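Local coordinates for protein Can2 (Sulfobacillus thermosulfidooxidans, PDB 7BDV) that binds the second messenger cyclic tetra-adenylate through its CARF domain and acts as a dual-specificity nuclease in type III CRISPR defence, at residues D81-T95 and A105-V119. Sequence-based numbering, arbitrary orientation.
With nucleotides of chain E.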
# COMPACT_ATOMS: atom_id res chain seq x y z
N ASP A 81 0.98 -34.90 -8.36
CA ASP A 81 1.09 -36.36 -8.60
C ASP A 81 2.21 -36.62 -9.63
O ASP A 81 3.07 -37.46 -9.33
CB ASP A 81 -0.24 -36.97 -9.03
CG ASP A 81 -1.25 -37.18 -7.91
OD1 ASP A 81 -0.84 -37.09 -6.73
OD2 ASP A 81 -2.43 -37.46 -8.21
N GLU A 82 2.22 -35.92 -10.76
CA GLU A 82 3.24 -36.12 -11.83
C GLU A 82 4.63 -35.80 -11.29
O GLU A 82 5.55 -36.58 -11.58
CB GLU A 82 2.92 -35.29 -13.08
CG GLU A 82 1.75 -35.84 -13.88
CD GLU A 82 1.12 -34.88 -14.89
OE1 GLU A 82 1.75 -33.82 -15.22
OE2 GLU A 82 -0.01 -35.19 -15.36
N ILE A 83 4.78 -34.72 -10.50
CA ILE A 83 6.07 -34.24 -9.93
C ILE A 83 6.63 -35.32 -8.98
O ILE A 83 7.88 -35.55 -9.01
CB ILE A 83 5.91 -32.89 -9.20
CG1 ILE A 83 5.77 -31.71 -10.17
CG2 ILE A 83 7.06 -32.64 -8.24
CD1 ILE A 83 5.26 -30.45 -9.50
N LEU A 84 5.76 -35.90 -8.15
CA LEU A 84 6.11 -36.90 -7.12
C LEU A 84 6.45 -38.26 -7.76
O LEU A 84 7.23 -39.01 -7.16
CB LEU A 84 4.96 -37.01 -6.12
CG LEU A 84 4.86 -35.83 -5.15
CD1 LEU A 84 3.57 -35.86 -4.37
CD2 LEU A 84 6.04 -35.81 -4.20
N GLU A 85 5.88 -38.57 -8.92
CA GLU A 85 6.23 -39.78 -9.73
C GLU A 85 7.68 -39.63 -10.23
O GLU A 85 8.46 -40.58 -10.02
CB GLU A 85 5.23 -39.97 -10.88
CG GLU A 85 5.68 -40.93 -11.98
CD GLU A 85 6.10 -40.24 -13.28
OE2 GLU A 85 7.02 -40.75 -13.96
N GLN A 86 8.03 -38.47 -10.79
CA GLN A 86 9.36 -38.21 -11.42
C GLN A 86 10.42 -37.90 -10.36
O GLN A 86 11.59 -38.27 -10.56
CB GLN A 86 9.28 -37.05 -12.40
CG GLN A 86 10.47 -37.04 -13.36
CD GLN A 86 10.44 -35.88 -14.32
OE1 GLN A 86 9.42 -35.20 -14.48
NE2 GLN A 86 11.57 -35.64 -14.96
N PHE A 87 10.05 -37.23 -9.26
CA PHE A 87 10.95 -36.85 -8.15
C PHE A 87 10.29 -37.25 -6.84
O PHE A 87 9.63 -36.44 -6.19
CB PHE A 87 11.26 -35.36 -8.18
CG PHE A 87 11.71 -34.82 -9.51
CD1 PHE A 87 12.99 -35.06 -9.98
CD2 PHE A 87 10.84 -34.10 -10.31
CE1 PHE A 87 13.40 -34.58 -11.22
CE2 PHE A 87 11.25 -33.62 -11.55
CZ PHE A 87 12.53 -33.85 -11.99
N PRO A 88 10.43 -38.53 -6.42
CA PRO A 88 9.78 -39.02 -5.20
C PRO A 88 10.32 -38.41 -3.89
O PRO A 88 9.62 -38.47 -2.91
CB PRO A 88 10.04 -40.54 -5.24
CG PRO A 88 11.30 -40.66 -6.08
CD PRO A 88 11.16 -39.59 -7.13
N ASN A 89 11.53 -37.83 -3.92
CA ASN A 89 12.19 -37.22 -2.74
C ASN A 89 11.93 -35.71 -2.70
O ASN A 89 12.74 -34.99 -2.10
CB ASN A 89 13.68 -37.55 -2.73
CG ASN A 89 13.96 -39.03 -2.83
OD1 ASN A 89 14.59 -39.50 -3.79
ND2 ASN A 89 13.45 -39.80 -1.88
N ALA A 90 10.84 -35.23 -3.30
CA ALA A 90 10.51 -33.80 -3.41
C ALA A 90 10.20 -33.28 -2.00
O ALA A 90 9.68 -34.06 -1.19
CB ALA A 90 9.37 -33.64 -4.36
N ILE A 91 10.47 -32.00 -1.72
CA ILE A 91 9.98 -31.26 -0.52
C ILE A 91 9.15 -30.07 -1.02
O ILE A 91 9.53 -29.46 -2.03
CB ILE A 91 11.16 -30.84 0.38
CG1 ILE A 91 10.78 -29.84 1.48
CG2 ILE A 91 12.30 -30.28 -0.45
CD1 ILE A 91 11.85 -29.67 2.52
N LEU A 92 8.03 -29.77 -0.35
CA LEU A 92 7.08 -28.70 -0.73
C LEU A 92 7.27 -27.52 0.22
O LEU A 92 7.23 -27.71 1.44
CB LEU A 92 5.64 -29.21 -0.68
CG LEU A 92 4.57 -28.15 -0.95
CD1 LEU A 92 4.60 -27.74 -2.40
CD2 LEU A 92 3.19 -28.67 -0.59
N ASN A 93 7.47 -26.34 -0.35
CA ASN A 93 7.26 -25.02 0.29
C ASN A 93 5.83 -24.58 -0.04
O ASN A 93 5.58 -24.25 -1.16
CB ASN A 93 8.32 -24.01 -0.14
CG ASN A 93 8.24 -22.73 0.67
OD1 ASN A 93 7.20 -22.41 1.27
ND2 ASN A 93 9.33 -21.99 0.68
N VAL A 94 4.94 -24.63 0.95
CA VAL A 94 3.47 -24.42 0.77
C VAL A 94 3.12 -22.96 1.09
O VAL A 94 1.92 -22.63 1.16
CB VAL A 94 2.70 -25.44 1.65
CG1 VAL A 94 2.78 -25.10 3.13
CG2 VAL A 94 1.24 -25.63 1.22
N THR A 95 4.11 -22.08 1.27
CA THR A 95 3.91 -20.66 1.73
C THR A 95 3.34 -19.82 0.57
O THR A 95 2.52 -18.93 0.80
CB THR A 95 5.20 -20.00 2.23
OG1 THR A 95 6.04 -20.96 2.89
CG2 THR A 95 4.93 -18.83 3.16
N ALA A 105 -1.55 -29.02 -3.40
CA ALA A 105 -0.15 -29.49 -3.30
C ALA A 105 0.05 -30.11 -1.92
O ALA A 105 0.60 -31.20 -1.83
CB ALA A 105 0.79 -28.34 -3.58
N PHE A 106 -0.40 -29.45 -0.86
CA PHE A 106 -0.35 -30.01 0.51
C PHE A 106 -0.94 -31.42 0.51
O PHE A 106 -0.26 -32.36 0.99
CB PHE A 106 -1.09 -29.10 1.49
CG PHE A 106 -0.91 -29.50 2.92
CD1 PHE A 106 0.22 -29.11 3.63
CD2 PHE A 106 -1.88 -30.23 3.57
CE1 PHE A 106 0.36 -29.45 4.97
CE2 PHE A 106 -1.75 -30.54 4.91
CZ PHE A 106 -0.63 -30.17 5.61
N ASP A 107 -2.16 -31.56 -0.01
CA ASP A 107 -2.91 -32.84 -0.03
C ASP A 107 -2.05 -33.99 -0.62
O ASP A 107 -2.01 -35.06 -0.00
CB ASP A 107 -4.21 -32.70 -0.82
CG ASP A 107 -5.05 -33.97 -0.79
OD1 ASP A 107 -5.72 -34.21 0.24
OD2 ASP A 107 -5.00 -34.73 -1.79
N ARG A 108 -1.42 -33.78 -1.77
CA ARG A 108 -0.66 -34.85 -2.48
C ARG A 108 0.68 -35.10 -1.78
O ARG A 108 1.11 -36.26 -1.75
CB ARG A 108 -0.41 -34.47 -3.94
CG ARG A 108 -1.67 -34.21 -4.75
CD ARG A 108 -2.83 -35.12 -4.39
NE ARG A 108 -2.49 -36.51 -4.61
CZ ARG A 108 -3.09 -37.55 -4.04
NH1 ARG A 108 -4.08 -37.38 -3.17
NH2 ARG A 108 -2.68 -38.77 -4.33
N PHE A 109 1.32 -34.06 -1.24
CA PHE A 109 2.60 -34.18 -0.51
C PHE A 109 2.36 -34.87 0.83
O PHE A 109 3.20 -35.70 1.23
CB PHE A 109 3.30 -32.83 -0.41
CG PHE A 109 4.15 -32.51 -1.61
CD1 PHE A 109 3.58 -32.08 -2.79
CD2 PHE A 109 5.53 -32.62 -1.54
CE1 PHE A 109 4.37 -31.77 -3.89
CE2 PHE A 109 6.32 -32.33 -2.64
CZ PHE A 109 5.74 -31.90 -3.80
N ARG A 110 1.25 -34.60 1.49
CA ARG A 110 0.88 -35.28 2.76
C ARG A 110 0.60 -36.77 2.46
O ARG A 110 1.16 -37.65 3.17
CB ARG A 110 -0.33 -34.62 3.42
CG ARG A 110 -0.69 -35.21 4.78
CD ARG A 110 -1.86 -34.53 5.46
NE ARG A 110 -3.09 -34.73 4.69
CZ ARG A 110 -4.17 -33.97 4.76
NH1 ARG A 110 -4.22 -32.94 5.59
NH2 ARG A 110 -5.22 -34.24 4.00
N HIS A 111 -0.21 -37.05 1.45
CA HIS A 111 -0.56 -38.44 1.03
C HIS A 111 0.71 -39.27 0.79
O HIS A 111 0.69 -40.46 1.12
CB HIS A 111 -1.51 -38.41 -0.17
CG HIS A 111 -1.90 -39.77 -0.64
ND1 HIS A 111 -2.96 -40.47 -0.08
CD2 HIS A 111 -1.37 -40.57 -1.60
CE1 HIS A 111 -3.06 -41.65 -0.68
NE2 HIS A 111 -2.11 -41.72 -1.62
N ASN A 112 1.77 -38.67 0.25
CA ASN A 112 3.06 -39.34 -0.06
C ASN A 112 4.08 -39.17 1.07
O ASN A 112 5.26 -39.38 0.80
CB ASN A 112 3.67 -38.82 -1.36
CG ASN A 112 2.94 -39.29 -2.59
OD1 ASN A 112 3.36 -40.26 -3.22
ND2 ASN A 112 1.81 -38.67 -2.91
N HIS A 113 3.64 -38.80 2.28
CA HIS A 113 4.49 -38.66 3.49
C HIS A 113 5.76 -37.85 3.18
O HIS A 113 6.86 -38.27 3.62
CB HIS A 113 4.80 -40.04 4.09
CG HIS A 113 3.57 -40.79 4.46
ND1 HIS A 113 2.93 -41.63 3.57
CD2 HIS A 113 2.82 -40.78 5.59
CE1 HIS A 113 1.84 -42.12 4.14
NE2 HIS A 113 1.74 -41.61 5.38
N ARG A 114 5.61 -36.73 2.47
CA ARG A 114 6.74 -35.84 2.09
C ARG A 114 6.87 -34.71 3.11
O ARG A 114 5.90 -34.31 3.74
CB ARG A 114 6.52 -35.26 0.69
CG ARG A 114 6.34 -36.28 -0.43
CD ARG A 114 7.42 -37.35 -0.53
NE ARG A 114 8.75 -36.81 -0.45
CZ ARG A 114 9.77 -37.33 0.21
NH1 ARG A 114 9.65 -38.49 0.83
NH2 ARG A 114 10.93 -36.70 0.17
N PRO A 115 8.10 -34.18 3.28
CA PRO A 115 8.32 -32.97 4.05
C PRO A 115 7.63 -31.74 3.42
O PRO A 115 7.63 -31.54 2.20
CB PRO A 115 9.83 -32.75 4.07
CG PRO A 115 10.45 -33.99 3.45
CD PRO A 115 9.35 -34.74 2.75
N ILE A 116 7.05 -30.91 4.28
CA ILE A 116 6.32 -29.69 3.88
C ILE A 116 6.72 -28.58 4.84
O ILE A 116 6.52 -28.74 6.04
CB ILE A 116 4.79 -29.90 3.86
CG1 ILE A 116 4.37 -31.05 2.96
CG2 ILE A 116 4.11 -28.60 3.45
CD1 ILE A 116 2.92 -31.52 3.17
N ILE A 117 7.27 -27.49 4.30
CA ILE A 117 7.73 -26.33 5.08
C ILE A 117 6.81 -25.13 4.81
O ILE A 117 6.23 -25.05 3.74
CB ILE A 117 9.20 -26.03 4.77
CG1 ILE A 117 9.38 -25.43 3.38
CG2 ILE A 117 10.03 -27.29 4.97
CD1 ILE A 117 10.74 -24.81 3.17
N TYR A 118 6.72 -24.24 5.79
CA TYR A 118 5.98 -22.97 5.72
C TYR A 118 6.83 -21.92 6.42
O TYR A 118 7.31 -22.20 7.52
CB TYR A 118 4.59 -23.13 6.33
CG TYR A 118 3.80 -21.85 6.35
CD1 TYR A 118 3.98 -20.92 7.37
CD2 TYR A 118 2.88 -21.56 5.36
CE1 TYR A 118 3.26 -19.73 7.38
CE2 TYR A 118 2.17 -20.36 5.35
CZ TYR A 118 2.35 -19.46 6.38
OH TYR A 118 1.67 -18.28 6.37
N VAL A 119 7.03 -20.77 5.78
CA VAL A 119 7.90 -19.68 6.26
C VAL A 119 7.05 -18.66 6.99
O VAL A 119 6.24 -18.03 6.34
CB VAL A 119 8.72 -19.03 5.14
CG1 VAL A 119 9.54 -17.92 5.72
CG2 VAL A 119 9.64 -20.04 4.46
P A E 1 0.93 -14.13 -1.61
OP1 A E 1 2.14 -14.04 -2.53
OP2 A E 1 0.59 -12.74 -1.09
O5' A E 1 1.27 -15.10 -0.40
C5' A E 1 2.44 -14.81 0.36
C4' A E 1 2.37 -15.62 1.61
O4' A E 1 3.69 -15.65 2.20
C3' A E 1 1.47 -15.05 2.71
O3' A E 1 1.16 -16.09 3.60
C2' A E 1 2.43 -14.16 3.48
O2' A E 1 1.96 -13.94 4.79
C1' A E 1 3.64 -15.09 3.49
N9 A E 1 4.93 -14.54 3.73
C8 A E 1 5.90 -15.15 4.48
N7 A E 1 7.01 -14.47 4.52
C5 A E 1 6.77 -13.37 3.73
C6 A E 1 7.58 -12.28 3.37
N6 A E 1 8.83 -12.12 3.76
N1 A E 1 7.03 -11.38 2.54
C2 A E 1 5.78 -11.54 2.13
N3 A E 1 4.92 -12.48 2.43
C4 A E 1 5.49 -13.41 3.22
P A E 2 -0.27 -16.83 3.63
OP1 A E 2 -0.07 -17.98 4.55
OP2 A E 2 -1.01 -16.92 2.34
O5' A E 2 -1.13 -15.83 4.55
C5' A E 2 -1.57 -14.60 3.98
C4' A E 2 -2.94 -14.34 4.58
O4' A E 2 -2.79 -14.40 6.02
C3' A E 2 -3.61 -13.00 4.29
O3' A E 2 -5.05 -13.20 4.13
C2' A E 2 -3.28 -12.21 5.56
O2' A E 2 -4.18 -11.17 5.92
C1' A E 2 -3.43 -13.30 6.60
N9 A E 2 -2.82 -13.06 7.88
C8 A E 2 -1.51 -12.69 8.13
N7 A E 2 -1.28 -12.56 9.42
C5 A E 2 -2.50 -12.83 10.02
C6 A E 2 -2.91 -12.83 11.36
N6 A E 2 -2.07 -12.52 12.33
N1 A E 2 -4.19 -13.16 11.66
C2 A E 2 -5.02 -13.44 10.64
N3 A E 2 -4.75 -13.47 9.32
C4 A E 2 -3.46 -13.14 9.09
O HOH W 1 0.55 -39.20 -5.58
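The ring of F109 is clamped between L92 and L84, and this sandwich is the tightly packed part of the contact. L92 CB lies 3.7 Å from the F109 ring centroid, 17° off the normal, while L84 CD2 lies over the opposite face, 4.0 Å from the same centroid, two CH-pi contacts; A90 CB closes on F109 CE2. With CG anti to the backbone N (chi1 175°), L92 sends CD2 on to A105 CB. Beneath the ring the strands run parallel: L92 N bonds to P115 O, I117 N to L92 O, and V94 N to I117 O. R114, bent at chi2 and chi3, grips A90 O with both NE (3.0 Å) and NH2, which ties the turn F87-A90 to the loop that leads into strand 116-120.

The partly exposed side is polar. R108 NE meets D81 OD1 at 2.7 Å on its syn side, though the carboxylate and guanidinium planes stand 83° apart; a water links D81 OD1 to N112 ND2.

At the other end, T95 OG1 accepts from V119 N (3.1 Å), and Y118 OH donates to OP1 of A2 of chain E, placing the strand ends at the bound cA4. Strand 90-93, helix 99-111 and strand 116-120 form a beta-alpha-beta unit of the Rossmann-like CARF domain, with the end of helix 73-86 packed beside helix 99-111: strand 13-17 flanks 90-93, strand 125-128 flanks 116-120, and L103 of the second subunit packs on V94 and F106.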